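Local coordinates for Serine/threonine/tyrosine-interacting protein (Homo sapiens, PDB 2R0B), which is a catalytically inactive phosphatase that anchors ERK1/ERK2 in the nucleus and, by binding the F-box of FBXW7, keeps it out of the SCF ubiquitin ligase, at residues P27-H32 with P51-L56; F107-I112 with M118-A123. All coordinates share one frame; numbering follows the deposited sequence.

Interaction 1: residues P27-H32 with P51-L56; sequences PVLQKH and PNFQQL
Leu29 and Phe53 make the apolar heart of this small contact: methyl CD1 of Leu29 lies 3.7 Å from CE2 of Phe53, meeting the ring obliquely. CG of Phe53 stands anti to its carbonyl carbon (chi1 -52°), which carries the ring from the loop toward helix 26-31. Asn52 CB lies 4.0 Å above one face of that ring, offset toward the rim. Leu26, Lys23 and Phe57 also touch Phe53, the Phe57 ring meeting it with the planes at about 75°. A second, looser touch brings the amide nitrogen NE2 of Gln30 to 4.2 Å from methyl CD1 of Leu56, a van der Waals approach at the exposed border.

The polar bonds stay within each segment. Gln54 NE2 folds back to Pro51 O at 2.7 Å, approaching from above the carbonyl plane, a short bond that ties the Gln54 side chain back to the loop. On the helix, Val28 O is gripped twice by one residue, from opposite faces of its carbonyl plane: His32 ND1 comes in at 3.2 Å and His32 N at the same distance. Outside the pair, Tyr59 OH bonds to Phe53 N.

Phe53, Gln54 and Gln55 form the motif that interacts with FBXW7. Here Phe53 is buried against the helix while Gln54 and Gln55 are exposed, consistent with the glutamines being its more accessible part.

Interaction 2: residues F107-I112 with M118-A123; sequences FVIAYI and MKYRDA. With SO4 (sulfate ion), chain C.
Sulfate oxygen O4 is gripped twice by Arg121: the backbone N donates to it at 2.9 Å in a nearly straight bond (164°), and side-chain NE reaches it at 3.2 Å. Arg121 NH2 adds a bond to O3, also 2.9 Å long, with that oxygen at the guanidinium edge, near its plane. A bend at chi3 turns the guanidinium back to the anion. Gln145 NE2 of helix 138-152 is a further donor. The sulfate, probably from the crystallisation liquor, sits at the start of helix 120-130, where Lys119 is the N-cap residue.

The contact between the two segments is apolar. CG2 of Ile112 lies 3.6 Å from SD of Met118, which precedes the helix, and 3.9 Å from Ala123 CB. One turn earlier, Ile109 CG2 packs on the same Ala123 CB at 4.0 Å and meets the Tyr120 ring obliquely at CD1, 3.9 Å away. Val127, further along helix 120-130, touches both isoleucines.

Ala123, with its single methyl, lets the backbones come close, 6.0 Å between its CA and that of Ile109. Helix 120-130 thus turns an apolar flank to helix 103-116, while its N-terminal end holds a sulfate in this crystal, whose charge the helix dipole probably favours.

Interaction 1 and interaction 2 lie on opposite sides of the chain's centre, their centres 27 Å apart and their nearest atoms about 13 Å apart. They follow one another in sequence: interaction 1 closes before interaction 2 opens. Both belong to the dual-specificity phosphatase domain, built round a mixed sheet. The first joins helix 26-31 to the loop between strands 36-41 and 58-63, beside the outermost strand 58-63; the second joins helices 103-116 and 120-130, which follow strand 93-96 of the same sheet. Interaction 1 thus places the loop carrying the FBXW7-interacting residues against helix 26-31, while interaction 2 packs two consecutive helices on the other side.

Interaction 1: residues P27-H32 with P51-L56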
loop_
_atom_site.group_PDB
_atom_site.type_symbol
_atom_site.label_atom_id
_atom_site.label_comp_id
_atom_site.label_asym_id
_atom_site.label_seq_id
_atom_site.Cartn_x
_atom_site.Cartn_y
_atom_site.Cartn_z
ATOM N N PRO A 27 -1.081 19.202 -5.593
ATOM C CA PRO A 27 -1.132 19.269 -7.062
ATOM C C PRO A 27 -0.811 17.936 -7.754
ATOM O O PRO A 27 -1.482 17.572 -8.724
ATOM C CB PRO A 27 -0.042 20.296 -7.394
ATOM C CG PRO A 27 -0.047 21.200 -6.234
ATOM C CD PRO A 27 -0.253 20.296 -5.037
ATOM N N VAL A 28 0.193 17.215 -7.252
ATOM C CA VAL A 28 0.598 15.924 -7.837
ATOM C C VAL A 28 -0.507 14.893 -7.650
ATOM O O VAL A 28 -0.881 14.205 -8.598
ATOM C CB VAL A 28 1.943 15.432 -7.252
ATOM C CG1 VAL A 28 2.277 14.041 -7.730
ATOM C CG2 VAL A 28 3.066 16.406 -7.636
ATOM N N LEU A 29 -1.071 14.853 -6.443
ATOM C CA LEU A 29 -2.161 13.950 -6.143
ATOM C C LEU A 29 -3.385 14.224 -7.011
ATOM O O LEU A 29 -3.968 13.290 -7.557
ATOM C CB LEU A 29 -2.513 13.990 -4.646
ATOM C CG LEU A 29 -1.358 13.561 -3.732
ATOM C CD1 LEU A 29 -1.704 13.984 -2.314
ATOM C CD2 LEU A 29 -1.077 12.072 -3.767
ATOM N N GLN A 30 -3.720 15.496 -7.204
ATOM C CA GLN A 30 -4.929 15.835 -7.959
ATOM C C GLN A 30 -4.712 15.566 -9.436
ATOM O O GLN A 30 -5.613 15.050 -10.088
ATOM C CB GLN A 30 -5.362 17.281 -7.677
ATOM C CG GLN A 30 -5.673 17.473 -6.186
ATOM C CD GLN A 30 -6.283 18.809 -5.827
ATOM O OE1 GLN A 30 -5.827 19.871 -6.278
ATOM N NE2 GLN A 30 -7.307 18.766 -4.963
ATOM N N LYS A 31 -3.507 15.865 -9.944
ATOM C CA LYS A 31 -3.162 15.613 -11.358
ATOM C C LYS A 31 -3.283 14.142 -11.735
ATOM O O LYS A 31 -3.657 13.823 -12.862
ATOM C CB LYS A 31 -1.753 16.123 -11.684
ATOM C CG LYS A 31 -1.229 15.803 -13.098
ATOM C CD LYS A 31 0.144 16.436 -13.326
ATOM C CE LYS A 31 1.191 15.845 -12.376
ATOM N NZ LYS A 31 2.399 16.708 -12.233
ATOM N N HIS A 32 -2.969 13.253 -10.791
ATOM C CA HIS A 32 -3.096 11.815 -11.029
ATOM C C HIS A 32 -4.469 11.220 -10.646
ATOM O O HIS A 32 -4.674 10.007 -10.764
ATOM C CB HIS A 32 -1.952 11.068 -10.331
ATOM C CG HIS A 32 -0.627 11.217 -11.017
ATOM N ND1 HIS A 32 0.350 12.087 -10.581
ATOM C CD2 HIS A 32 -0.121 10.604 -12.117
ATOM C CE1 HIS A 32 1.408 11.994 -11.368
ATOM N NE2 HIS A 32 1.143 11.113 -12.317
ATOM N N PRO A 51 -2.948 11.593 7.874
ATOM C CA PRO A 51 -3.754 12.199 6.799
ATOM C C PRO A 51 -3.576 13.711 6.764
ATOM O O PRO A 51 -3.721 14.382 7.803
ATOM C CB PRO A 51 -5.182 11.833 7.196
ATOM C CG PRO A 51 -5.040 10.639 8.024
ATOM C CD PRO A 51 -3.806 10.874 8.834
ATOM N N ASN A 52 -3.211 14.241 5.599
ATOM C CA ASN A 52 -3.005 15.684 5.467
ATOM C C ASN A 52 -4.105 16.462 4.777
ATOM O O ASN A 52 -4.070 17.705 4.746
ATOM C CB ASN A 52 -1.658 15.984 4.803
ATOM C CG ASN A 52 -0.491 15.516 5.634
ATOM O OD1 ASN A 52 -0.316 15.944 6.786
ATOM N ND2 ASN A 52 0.331 14.660 5.056
ATOM N N PHE A 53 -5.080 15.749 4.229
ATOM C CA PHE A 53 -6.139 16.410 3.490
ATOM C C PHE A 53 -7.461 15.875 3.983
ATOM O O PHE A 53 -8.046 14.985 3.368
ATOM C CB PHE A 53 -5.955 16.206 1.990
ATOM C CG PHE A 53 -4.571 16.573 1.497
ATOM C CD1 PHE A 53 -4.213 17.907 1.298
ATOM C CD2 PHE A 53 -3.635 15.582 1.223
ATOM C CE1 PHE A 53 -2.928 18.240 0.854
ATOM C CE2 PHE A 53 -2.356 15.906 0.765
ATOM C CZ PHE A 53 -2.005 17.234 0.581
ATOM N N GLN A 54 -7.933 16.457 5.085
ATOM C CA GLN A 54 -9.106 15.946 5.802
ATOM C C GLN A 54 -10.342 15.918 4.920
ATOM O O GLN A 54 -11.151 14.989 4.998
ATOM C CB GLN A 54 -9.376 16.758 7.083
ATOM C CG GLN A 54 -8.125 17.020 7.962
ATOM C CD GLN A 54 -7.356 15.748 8.299
ATOM O OE1 GLN A 54 -7.947 14.723 8.653
ATOM N NE2 GLN A 54 -6.028 15.806 8.182
ATOM N N GLN A 55 -10.460 16.914 4.053
ATOM C CA GLN A 55 -11.693 17.134 3.318
ATOM C C GLN A 55 -11.660 16.625 1.881
ATOM O O GLN A 55 -12.698 16.570 1.237
ATOM C CB GLN A 55 -12.067 18.627 3.357
ATOM C CG GLN A 55 -12.556 19.138 4.715
ATOM C CD GLN A 55 -13.967 18.660 5.053
ATOM O OE1 GLN A 55 -14.166 17.515 5.476
ATOM N NE2 GLN A 55 -14.951 19.540 4.874
ATOM N N LEU A 56 -10.484 16.242 1.382
ATOM C CA LEU A 56 -10.317 15.973 -0.047
ATOM C C LEU A 56 -10.217 14.507 -0.459
ATOM O O LEU A 56 -10.395 14.181 -1.633
ATOM C CB LEU A 56 -9.111 16.743 -0.606
ATOM C CG LEU A 56 -9.166 18.280 -0.551
ATOM C CD1 LEU A 56 -7.814 18.894 -0.778
ATOM C CD2 LEU A 56 -10.169 18.843 -1.556
#

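Interaction 2: residues F107-I112 with M118-A123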
loop_
_atom_site.group_PDB
_atom_site.type_symbol
_atom_site.label_atom_id
_atom_site.label_comp_id
_atom_site.label_asym_id
_atom_site.label_seq_id
_atom_site.Cartn_x
_atom_site.Cartn_y
_atom_site.Cartn_z
ATOM N N PHE A 107 1.339 -4.646 1.391
ATOM C CA PHE A 107 -0.074 -4.444 1.115
ATOM C C PHE A 107 -0.377 -4.352 -0.397
ATOM O O PHE A 107 -1.408 -4.861 -0.851
ATOM C CB PHE A 107 -0.619 -3.235 1.906
ATOM C CG PHE A 107 -0.992 -3.588 3.313
ATOM C CD1 PHE A 107 -2.209 -4.220 3.578
ATOM C CD2 PHE A 107 -0.081 -3.394 4.362
ATOM C CE1 PHE A 107 -2.538 -4.589 4.885
ATOM C CE2 PHE A 107 -0.398 -3.775 5.659
ATOM C CZ PHE A 107 -1.634 -4.368 5.922
ATOM N N VAL A 108 0.550 -3.775 -1.170
ATOM C CA VAL A 108 0.318 -3.665 -2.627
ATOM C C VAL A 108 0.485 -5.048 -3.258
ATOM O O VAL A 108 -0.263 -5.435 -4.187
ATOM C CB VAL A 108 1.241 -2.595 -3.260
ATOM C CG1 VAL A 108 1.328 -2.764 -4.770
ATOM C CG2 VAL A 108 0.744 -1.157 -2.892
ATOM N N ILE A 109 1.444 -5.809 -2.728
ATOM C CA ILE A 109 1.692 -7.181 -3.214
ATOM C C ILE A 109 0.498 -8.084 -2.925
ATOM O O ILE A 109 0.134 -8.911 -3.749
ATOM C CB ILE A 109 3.044 -7.756 -2.695
ATOM C CG1 ILE A 109 4.203 -7.020 -3.420
ATOM C CG2 ILE A 109 3.109 -9.313 -2.883
ATOM C CD1 ILE A 109 5.588 -7.039 -2.729
ATOM N N ALA A 110 -0.116 -7.936 -1.756
ATOM C CA ALA A 110 -1.257 -8.779 -1.425
ATOM C C ALA A 110 -2.391 -8.556 -2.423
ATOM O O ALA A 110 -3.009 -9.511 -2.893
ATOM C CB ALA A 110 -1.739 -8.481 -0.011
ATOM N N TYR A 111 -2.630 -7.283 -2.747
ATOM C CA TYR A 111 -3.667 -6.911 -3.688
ATOM C C TYR A 111 -3.358 -7.543 -5.043
ATOM O O TYR A 111 -4.252 -8.104 -5.681
ATOM C CB TYR A 111 -3.818 -5.377 -3.794
ATOM C CG TYR A 111 -4.874 -5.005 -4.802
ATOM C CD1 TYR A 111 -6.237 -5.034 -4.469
ATOM C CD2 TYR A 111 -4.520 -4.736 -6.119
ATOM C CE1 TYR A 111 -7.214 -4.733 -5.418
ATOM C CE2 TYR A 111 -5.486 -4.446 -7.077
ATOM C CZ TYR A 111 -6.816 -4.438 -6.720
ATOM O OH TYR A 111 -7.727 -4.177 -7.713
ATOM N N ILE A 112 -2.095 -7.475 -5.456
ATOM C CA ILE A 112 -1.700 -7.983 -6.793
ATOM C C ILE A 112 -1.798 -9.500 -6.880
ATOM O O ILE A 112 -2.326 -10.049 -7.864
ATOM C CB ILE A 112 -0.280 -7.536 -7.173
ATOM C CG1 ILE A 112 -0.271 -6.048 -7.441
ATOM C CG2 ILE A 112 0.245 -8.358 -8.417
ATOM C CD1 ILE A 112 1.124 -5.439 -7.485
ATOM N N MET A 118 -1.241 -13.986 -9.160
ATOM C CA MET A 118 0.213 -14.157 -9.187
ATOM C C MET A 118 0.692 -14.721 -7.861
ATOM O O MET A 118 0.145 -14.405 -6.819
ATOM C CB MET A 118 0.927 -12.828 -9.486
ATOM C CG MET A 118 0.421 -12.143 -10.780
ATOM S SD MET A 118 1.055 -10.492 -11.166
ATOM C CE MET A 118 2.584 -10.595 -10.691
ATOM N N LYS A 119 1.712 -15.566 -7.927
ATOM C CA LYS A 119 2.443 -16.049 -6.746
ATOM C C LYS A 119 3.307 -14.936 -6.156
ATOM O O LYS A 119 3.554 -13.908 -6.821
ATOM C CB LYS A 119 3.322 -17.238 -7.135
ATOM C CG LYS A 119 2.548 -18.553 -7.415
ATOM C CD LYS A 119 3.400 -19.496 -8.226
ATOM C CE LYS A 119 2.968 -20.992 -8.132
ATOM N NZ LYS A 119 1.499 -21.275 -8.047
ATOM N N TYR A 120 3.799 -15.138 -4.925
ATOM C CA TYR A 120 4.573 -14.086 -4.261
ATOM C C TYR A 120 5.792 -13.655 -5.074
ATOM O O TYR A 120 6.004 -12.467 -5.320
ATOM C CB TYR A 120 4.980 -14.433 -2.800
ATOM C CG TYR A 120 5.949 -13.386 -2.288
ATOM C CD1 TYR A 120 5.499 -12.175 -1.795
ATOM C CD2 TYR A 120 7.341 -13.596 -2.360
ATOM C CE1 TYR A 120 6.395 -11.193 -1.395
ATOM C CE2 TYR A 120 8.237 -12.633 -1.949
ATOM C CZ TYR A 120 7.753 -11.423 -1.464
ATOM O OH TYR A 120 8.622 -10.418 -1.071
ATOM N N ARG A 121 6.609 -14.620 -5.483
ATOM C CA ARG A 121 7.836 -14.278 -6.176
ATOM C C ARG A 121 7.605 -13.436 -7.434
ATOM O O ARG A 121 8.376 -12.529 -7.730
ATOM C CB ARG A 121 8.632 -15.538 -6.502
ATOM C CG ARG A 121 8.032 -16.424 -7.553
ATOM C CD ARG A 121 8.848 -17.687 -7.692
ATOM N NE ARG A 121 8.914 -18.449 -6.442
ATOM C CZ ARG A 121 9.447 -19.665 -6.349
ATOM N NH1 ARG A 121 9.954 -20.248 -7.432
ATOM N NH2 ARG A 121 9.472 -20.299 -5.181
ATOM N N ASP A 122 6.536 -13.741 -8.162
ATOM C CA ASP A 122 6.230 -13.032 -9.407
ATOM C C ASP A 122 5.624 -11.649 -9.158
ATOM O O ASP A 122 5.913 -10.688 -9.883
ATOM C CB ASP A 122 5.314 -13.900 -10.258
ATOM C CG ASP A 122 5.979 -15.212 -10.626
ATOM O OD1 ASP A 122 7.117 -15.159 -11.138
ATOM O OD2 ASP A 122 5.389 -16.286 -10.364
ATOM N N ALA A 123 4.772 -11.553 -8.135
ATOM C CA ALA A 123 4.227 -10.259 -7.728
ATOM C C ALA A 123 5.330 -9.374 -7.151
ATOM O O ALA A 123 5.394 -8.189 -7.468
ATOM C CB ALA A 123 3.081 -10.455 -6.702
HETATM S S SO4 C . 6.249 -18.559 -3.828
HETATM O O1 SO4 C . 5.542 -19.623 -4.567
HETATM O O2 SO4 C . 5.344 -18.247 -2.727
HETATM O O3 SO4 C . 7.538 -19.061 -3.385
HETATM O O4 SO4 C . 6.410 -17.446 -4.752
#